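Local coordinates for protein processed glycerol phosphate lipoteichoic acid synthase 2 (Bacillus subtilis, PDB 2W8D) that belongs to the sulfatase family of the alkaline phosphatase clan and holds a magnesium ion in a mixed alpha/beta domain, at residues Val37-Leu42 / Gln233-Phe238; Phe45-Lys50 / Pro291-Ala296. All coordinates share one frame; numbering follows the deposited sequence.

Interaction 1: Val37-Leu42 / Gln233-Phe238. With MG (magnesium ion), chain C.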
loop_
_atom_site.group_PDB
_atom_site.type_symbol
_atom_site.label_atom_id
_atom_site.label_comp_id
_atom_site.label_asym_id
_atom_site.label_seq_id
_atom_site.Cartn_x
_atom_site.Cartn_y
_atom_site.Cartn_z
ATOM N N VAL A 37 7.030 2.761 -2.602
ATOM C CA VAL A 37 7.265 3.524 -1.372
ATOM C C VAL A 37 6.054 3.461 -0.458
ATOM O O VAL A 37 4.971 3.881 -0.836
ATOM C CB VAL A 37 7.553 5.017 -1.626
ATOM C CG1 VAL A 37 7.878 5.696 -0.307
ATOM C CG2 VAL A 37 8.700 5.176 -2.665
ATOM N N SER A 38 6.249 2.920 0.738
ATOM C CA SER A 38 5.229 2.894 1.756
ATOM C C SER A 38 5.340 4.154 2.591
ATOM O O SER A 38 6.322 4.342 3.311
ATOM C CB SER A 38 5.425 1.650 2.637
ATOM O OG SER A 38 4.693 1.735 3.847
ATOM N N LEU A 39 4.317 5.009 2.494
ATOM C CA LEU A 39 4.218 6.312 3.183
ATOM C C LEU A 39 3.545 6.132 4.521
ATOM O O LEU A 39 2.304 6.085 4.603
ATOM C CB LEU A 39 3.375 7.253 2.342
ATOM C CG LEU A 39 3.877 7.480 0.917
ATOM C CD1 LEU A 39 2.906 8.298 0.104
ATOM C CD2 LEU A 39 5.244 8.159 0.924
ATOM N N GLU A 40 4.346 6.014 5.570
ATOM C CA GLU A 40 3.880 5.643 6.900
ATOM C C GLU A 40 2.730 6.518 7.425
ATOM O O GLU A 40 2.867 7.768 7.499
ATOM C CB GLU A 40 5.065 5.740 7.883
ATOM C CG GLU A 40 4.813 5.227 9.293
ATOM C CD GLU A 40 4.108 3.878 9.351
ATOM O OE1 GLU A 40 4.672 2.853 8.869
ATOM O OE2 GLU A 40 2.964 3.849 9.877
ATOM N N SER A 41 1.628 5.854 7.807
ATOM C CA SER A 41 0.517 6.476 8.549
ATOM C C SER A 41 -0.099 7.686 7.844
ATOM O O SER A 41 -0.737 8.514 8.488
ATOM C CB SER A 41 0.987 6.909 9.937
ATOM O OG SER A 41 1.314 5.809 10.769
ATOM N N LEU A 42 0.111 7.789 6.528
ATOM C CA LEU A 42 -0.361 8.938 5.745
ATOM C C LEU A 42 -1.774 8.741 5.162
ATOM O O LEU A 42 -2.017 7.820 4.375
ATOM C CB LEU A 42 0.638 9.247 4.637
ATOM C CG LEU A 42 0.357 10.611 3.994
ATOM C CD1 LEU A 42 0.648 11.754 4.976
ATOM C CD2 LEU A 42 1.129 10.784 2.685
ATOM N N GLN A 233 8.917 16.302 2.248
ATOM C CA GLN A 233 10.263 16.721 1.832
ATOM C C GLN A 233 11.167 15.553 1.465
ATOM O O GLN A 233 11.953 15.659 0.530
ATOM C CB GLN A 233 10.901 17.605 2.900
ATOM C CG GLN A 233 10.094 18.901 3.130
ATOM C CD GLN A 233 10.650 19.801 4.236
ATOM O OE1 GLN A 233 11.227 19.328 5.220
ATOM N NE2 GLN A 233 10.472 21.107 4.072
ATOM N N SER A 234 11.056 14.447 2.194
ATOM C CA SER A 234 11.824 13.238 1.946
ATOM C C SER A 234 11.489 12.639 0.596
ATOM O O SER A 234 12.367 12.148 -0.079
ATOM C CB SER A 234 11.524 12.168 3.011
ATOM O OG SER A 234 11.768 12.623 4.332
ATOM N N ILE A 235 10.216 12.644 0.213
ATOM C CA ILE A 235 9.804 12.075 -1.071
ATOM C C ILE A 235 10.338 12.964 -2.198
ATOM O O ILE A 235 10.875 12.458 -3.193
ATOM C CB ILE A 235 8.263 11.931 -1.203
ATOM C CG1 ILE A 235 7.712 10.974 -0.138
ATOM C CG2 ILE A 235 7.871 11.519 -2.650
ATOM C CD1 ILE A 235 8.575 9.723 0.057
ATOM N N GLU A 236 10.188 14.274 -2.018
ATOM C CA GLU A 236 10.787 15.277 -2.924
ATOM C C GLU A 236 12.275 15.020 -3.158
ATOM O O GLU A 236 12.716 14.913 -4.310
ATOM C CB GLU A 236 10.563 16.719 -2.404
ATOM C CG GLU A 236 11.341 17.801 -3.210
ATOM C CD GLU A 236 11.117 19.234 -2.728
ATOM O OE1 GLU A 236 10.756 19.462 -1.558
ATOM O OE2 GLU A 236 11.344 20.162 -3.535
ATOM N N GLN A 237 13.050 14.889 -2.081
ATOM C CA GLN A 237 14.494 14.608 -2.234
ATOM C C GLN A 237 14.698 13.287 -2.992
ATOM O O GLN A 237 15.414 13.249 -3.978
ATOM C CB GLN A 237 15.213 14.619 -0.877
ATOM C CG GLN A 237 16.594 13.967 -0.855
ATOM C CD GLN A 237 16.833 13.145 0.411
ATOM O OE1 GLN A 237 16.647 13.647 1.516
ATOM N NE2 GLN A 237 17.246 11.865 0.249
ATOM N N PHE A 238 14.043 12.221 -2.568
ATOM C CA PHE A 238 14.097 10.931 -3.282
ATOM C C PHE A 238 13.838 11.062 -4.795
ATOM O O PHE A 238 14.605 10.527 -5.615
ATOM C CB PHE A 238 13.115 9.951 -2.649
ATOM C CG PHE A 238 13.219 8.541 -3.149
ATOM C CD1 PHE A 238 14.466 7.884 -3.244
ATOM C CD2 PHE A 238 12.060 7.822 -3.439
ATOM C CE1 PHE A 238 14.550 6.530 -3.665
ATOM C CE2 PHE A 238 12.127 6.447 -3.852
ATOM C CZ PHE A 238 13.387 5.802 -3.963
HETATM MG MG MG C . 2.746 1.841 9.391
#
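Val37 meets the helix with both of its methyls, each on a different residue. CG1 rests against Ile235 CD1 at 4.1 Å, while CG2 lies 3.8 Å from Phe238 CE2 and approaches that ring obliquely. With CG1 anti to the backbone N (chi1 -176°), the two branches straddle the gap between residues one turn apart on the helix. The Val37 side chain runs past those of Ile235 and Phe238 in the opposite sense. Ser38 is turned to the other side; its carbonyl oxygen accepts a hydrogen bond from Thr195 OG1. Leu39 then returns to the helix through CD2, which sits 3.8 Å from Ile235 CD1, the two side chains crossing at about a right angle. Ile235 CD1 is thereby shared by Val37 and Leu39, and Met255 of the neighbouring strand also touches all three side chains. This is the layered packing of an alpha/beta fold: helix 219-244 lies on one face of the central sheet, its 233-238 portion antiparallel to strand 37-39 (165°, axes 11.5 Å apart), and belongs to the beta-alpha-beta crossover from strand 189-194 to strand 251-257, which flank strand 33-39. At the C-terminal end of this strand the chain makes a type II turn from Leu39 to Leu42, and Glu40 enters the metal site. Both its carboxylate oxygens bind magnesium, OE1 at 2.2 Å and OE2 at 2.1 Å, alongside Asp258, His259 and Thr84, which is present as phosphothreonine. A bend at chi2 (46°) folds the carboxylate over to the metal. The two metal bonds fix the carboxylate's rotation, and Ser41 OG adds a further hold by donating to the anti lone pair of Glu40 OE2 at 2.7 Å. Ser41 N bonds to Asp258 OD1, tying the turn to another metal ligand.

Interaction 2: Phe45-Lys50 / Pro291-Ala296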
loop_
_atom_site.group_PDB
_atom_site.type_symbol
_atom_site.label_atom_id
_atom_site.label_comp_id
_atom_site.label_asym_id
_atom_site.label_seq_id
_atom_site.Cartn_x
_atom_site.Cartn_y
_atom_site.Cartn_z
ATOM N N PHE A 45 -6.787 12.649 3.643
ATOM C CA PHE A 45 -7.244 13.995 4.027
ATOM C C PHE A 45 -6.127 15.042 4.040
ATOM O O PHE A 45 -6.401 16.226 3.865
ATOM C CB PHE A 45 -8.032 14.021 5.351
ATOM C CG PHE A 45 -7.168 13.989 6.578
ATOM C CD1 PHE A 45 -6.707 15.156 7.145
ATOM C CD2 PHE A 45 -6.829 12.786 7.174
ATOM C CE1 PHE A 45 -5.883 15.111 8.289
ATOM C CE2 PHE A 45 -6.050 12.741 8.307
ATOM C CZ PHE A 45 -5.552 13.902 8.852
ATOM N N ILE A 46 -4.899 14.596 4.271
ATOM C CA ILE A 46 -3.709 15.428 4.234
ATOM C C ILE A 46 -3.417 16.069 2.872
ATOM O O ILE A 46 -2.836 17.158 2.813
ATOM C CB ILE A 46 -2.466 14.625 4.686
ATOM C CG1 ILE A 46 -2.450 14.603 6.211
ATOM C CG2 ILE A 46 -1.241 15.302 4.324
ATOM C CD1 ILE A 46 -2.601 16.032 6.835
ATOM N N ILE A 47 -3.807 15.386 1.798
ATOM C CA ILE A 47 -3.602 15.882 0.444
ATOM C C ILE A 47 -4.430 17.148 0.252
ATOM O O ILE A 47 -5.648 17.157 0.484
ATOM C CB ILE A 47 -3.934 14.801 -0.608
ATOM C CG1 ILE A 47 -3.025 13.579 -0.456
ATOM C CG2 ILE A 47 -3.775 15.342 -2.012
ATOM C CD1 ILE A 47 -1.515 13.878 -0.397
ATOM N N ASP A 48 -3.744 18.226 -0.076
ATOM C CA ASP A 48 -4.328 19.560 -0.276
ATOM C C ASP A 48 -4.693 20.277 0.975
ATOM O O ASP A 48 -5.218 21.376 0.899
ATOM C CB ASP A 48 -5.496 19.558 -1.273
ATOM C CG ASP A 48 -5.016 19.337 -2.700
ATOM O OD1 ASP A 48 -3.833 19.625 -2.976
ATOM O OD2 ASP A 48 -5.787 18.853 -3.542
ATOM N N TYR A 49 -4.425 19.666 2.127
ATOM C CA TYR A 49 -4.689 20.313 3.400
ATOM C C TYR A 49 -3.676 21.439 3.638
ATOM O O TYR A 49 -2.499 21.339 3.252
ATOM C CB TYR A 49 -4.587 19.315 4.531
ATOM C CG TYR A 49 -5.414 19.721 5.719
ATOM C CD1 TYR A 49 -6.764 19.364 5.806
ATOM C CD2 TYR A 49 -4.872 20.502 6.728
ATOM C CE1 TYR A 49 -7.552 19.769 6.885
ATOM C CE2 TYR A 49 -5.653 20.922 7.813
ATOM C CZ TYR A 49 -6.979 20.541 7.882
ATOM O OH TYR A 49 -7.737 20.945 8.938
ATOM N N LYS A 50 -4.139 22.500 4.281
ATOM C CA LYS A 50 -3.258 23.613 4.634
ATOM C C LYS A 50 -3.449 24.005 6.085
ATOM O O LYS A 50 -4.537 23.867 6.632
ATOM C CB LYS A 50 -3.507 24.855 3.765
ATOM C CG LYS A 50 -3.505 24.616 2.297
ATOM C CD LYS A 50 -3.587 25.920 1.536
ATOM C CE LYS A 50 -3.716 25.618 0.049
ATOM N NZ LYS A 50 -3.746 26.818 -0.846
ATOM N N PRO A 291 -3.607 7.798 0.267
ATOM C CA PRO A 291 -3.245 8.161 -1.100
ATOM C C PRO A 291 -2.508 7.027 -1.801
ATOM O O PRO A 291 -1.864 6.213 -1.136
ATOM C CB PRO A 291 -2.343 9.391 -0.943
ATOM C CG PRO A 291 -1.834 9.347 0.475
ATOM C CD PRO A 291 -2.787 8.460 1.294
ATOM N N LEU A 292 -2.688 6.947 -3.121
ATOM C CA LEU A 292 -1.982 6.021 -3.965
ATOM C C LEU A 292 -1.541 6.833 -5.160
ATOM O O LEU A 292 -2.365 7.493 -5.777
ATOM C CB LEU A 292 -2.876 4.868 -4.415
ATOM C CG LEU A 292 -2.206 4.010 -5.510
ATOM C CD1 LEU A 292 -0.922 3.238 -5.046
ATOM C CD2 LEU A 292 -3.198 3.017 -6.121
ATOM N N PHE A 293 -0.249 6.804 -5.455
ATOM C CA PHE A 293 0.320 7.512 -6.612
ATOM C C PHE A 293 1.038 6.467 -7.465
ATOM O O PHE A 293 1.701 5.593 -6.911
ATOM C CB PHE A 293 1.373 8.551 -6.170
ATOM C CG PHE A 293 0.825 9.675 -5.362
ATOM C CD1 PHE A 293 0.387 10.828 -5.978
ATOM C CD2 PHE A 293 0.749 9.590 -3.969
ATOM C CE1 PHE A 293 -0.138 11.896 -5.224
ATOM C CE2 PHE A 293 0.253 10.651 -3.228
ATOM C CZ PHE A 293 -0.195 11.810 -3.870
ATOM N N ILE A 294 0.870 6.528 -8.785
ATOM C CA ILE A 294 1.642 5.697 -9.694
ATOM C C ILE A 294 2.186 6.598 -10.811
ATOM O O ILE A 294 1.411 7.161 -11.589
ATOM C CB ILE A 294 0.802 4.573 -10.365
ATOM C CG1 ILE A 294 0.233 3.590 -9.358
ATOM C CG2 ILE A 294 1.631 3.820 -11.361
ATOM C CD1 ILE A 294 -0.745 2.645 -9.988
ATOM N N HIS A 295 3.504 6.741 -10.871
ATOM C CA HIS A 295 4.120 7.393 -12.006
ATOM C C HIS A 295 4.853 6.324 -12.786
ATOM O O HIS A 295 5.841 5.773 -12.330
ATOM C CB HIS A 295 5.050 8.529 -11.590
ATOM C CG HIS A 295 5.603 9.295 -12.756
ATOM N ND1 HIS A 295 6.744 8.912 -13.422
ATOM C CD2 HIS A 295 5.141 10.393 -13.405
ATOM C CE1 HIS A 295 6.970 9.738 -14.431
ATOM N NE2 HIS A 295 6.010 10.648 -14.441
ATOM N N ALA A 296 4.279 5.975 -13.928
ATOM C CA ALA A 296 4.816 5.000 -14.830
ATOM C C ALA A 296 5.363 5.838 -15.952
ATOM O O ALA A 296 4.620 6.579 -16.623
ATOM C CB ALA A 296 3.733 4.100 -15.320
#
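Ile47 makes every apolar contact here from one branch of its side chain. Its CG1 lies 4.3 Å from Pro291 CB, touching the proline ring, and one bond further out CD1 reaches Phe293 CZ, also at 4.3 Å. The methyl comes to the edge of the phenyl ring, near its plane, at the far end of the aromatic side chain; Tyr71 of strand 70-76 stacks with this ring. Phe293 leaves its strand at chi1 -65°, an angle that swings CZ across to the isoleucine although its CB does not point that way. Pro291 stands just ahead of strand 292-296, which runs antiparallel to both strand 251-257 and strand 70-76 and thus joins them within the central mixed sheet of the sulfatase domain. The loop that Ile47 belongs to links strand 33-39 to strand 50-51, and helix 58-65 also covers its side chain, through Leu60, Asn61 and Ala64. Hydrogen bonding is confined to each segment and its surroundings, with none passing between the two. A type II turn from Ile46 to Tyr49 is closed by Tyr49 N to Ile46 O at 3.0 Å and puts Ile47 at its second position, facing the sheet. Asp48, with positive phi (76°), binds Asn61 through its backbone N and His65 through OD2, fastening the turn to helix 58-65.

The two interactions lie about 11 Å apart, centre to centre, on the same side of the chain's centre, and both involve the same mixed sheet. Their segments alternate along the chain: 37-42, 45-50, 233-238, then 291-296. The first two are almost consecutive, so the chain leaving strand 33-39 passes directly from the metal-binding turn to the loop of interaction 2. The contacts touch where segment 37-42 ends and 291-296 starts, Leu42 O packing 3.2 Å from Pro291 CD. Strand 251-257 pairs with both strands 33-39 and 292-296, while helix 58-65 touches side chains of both interactions. Interaction 1 supplies a magnesium ligand; in interaction 2 the Pro291 side chain is about 12 Å from the ion.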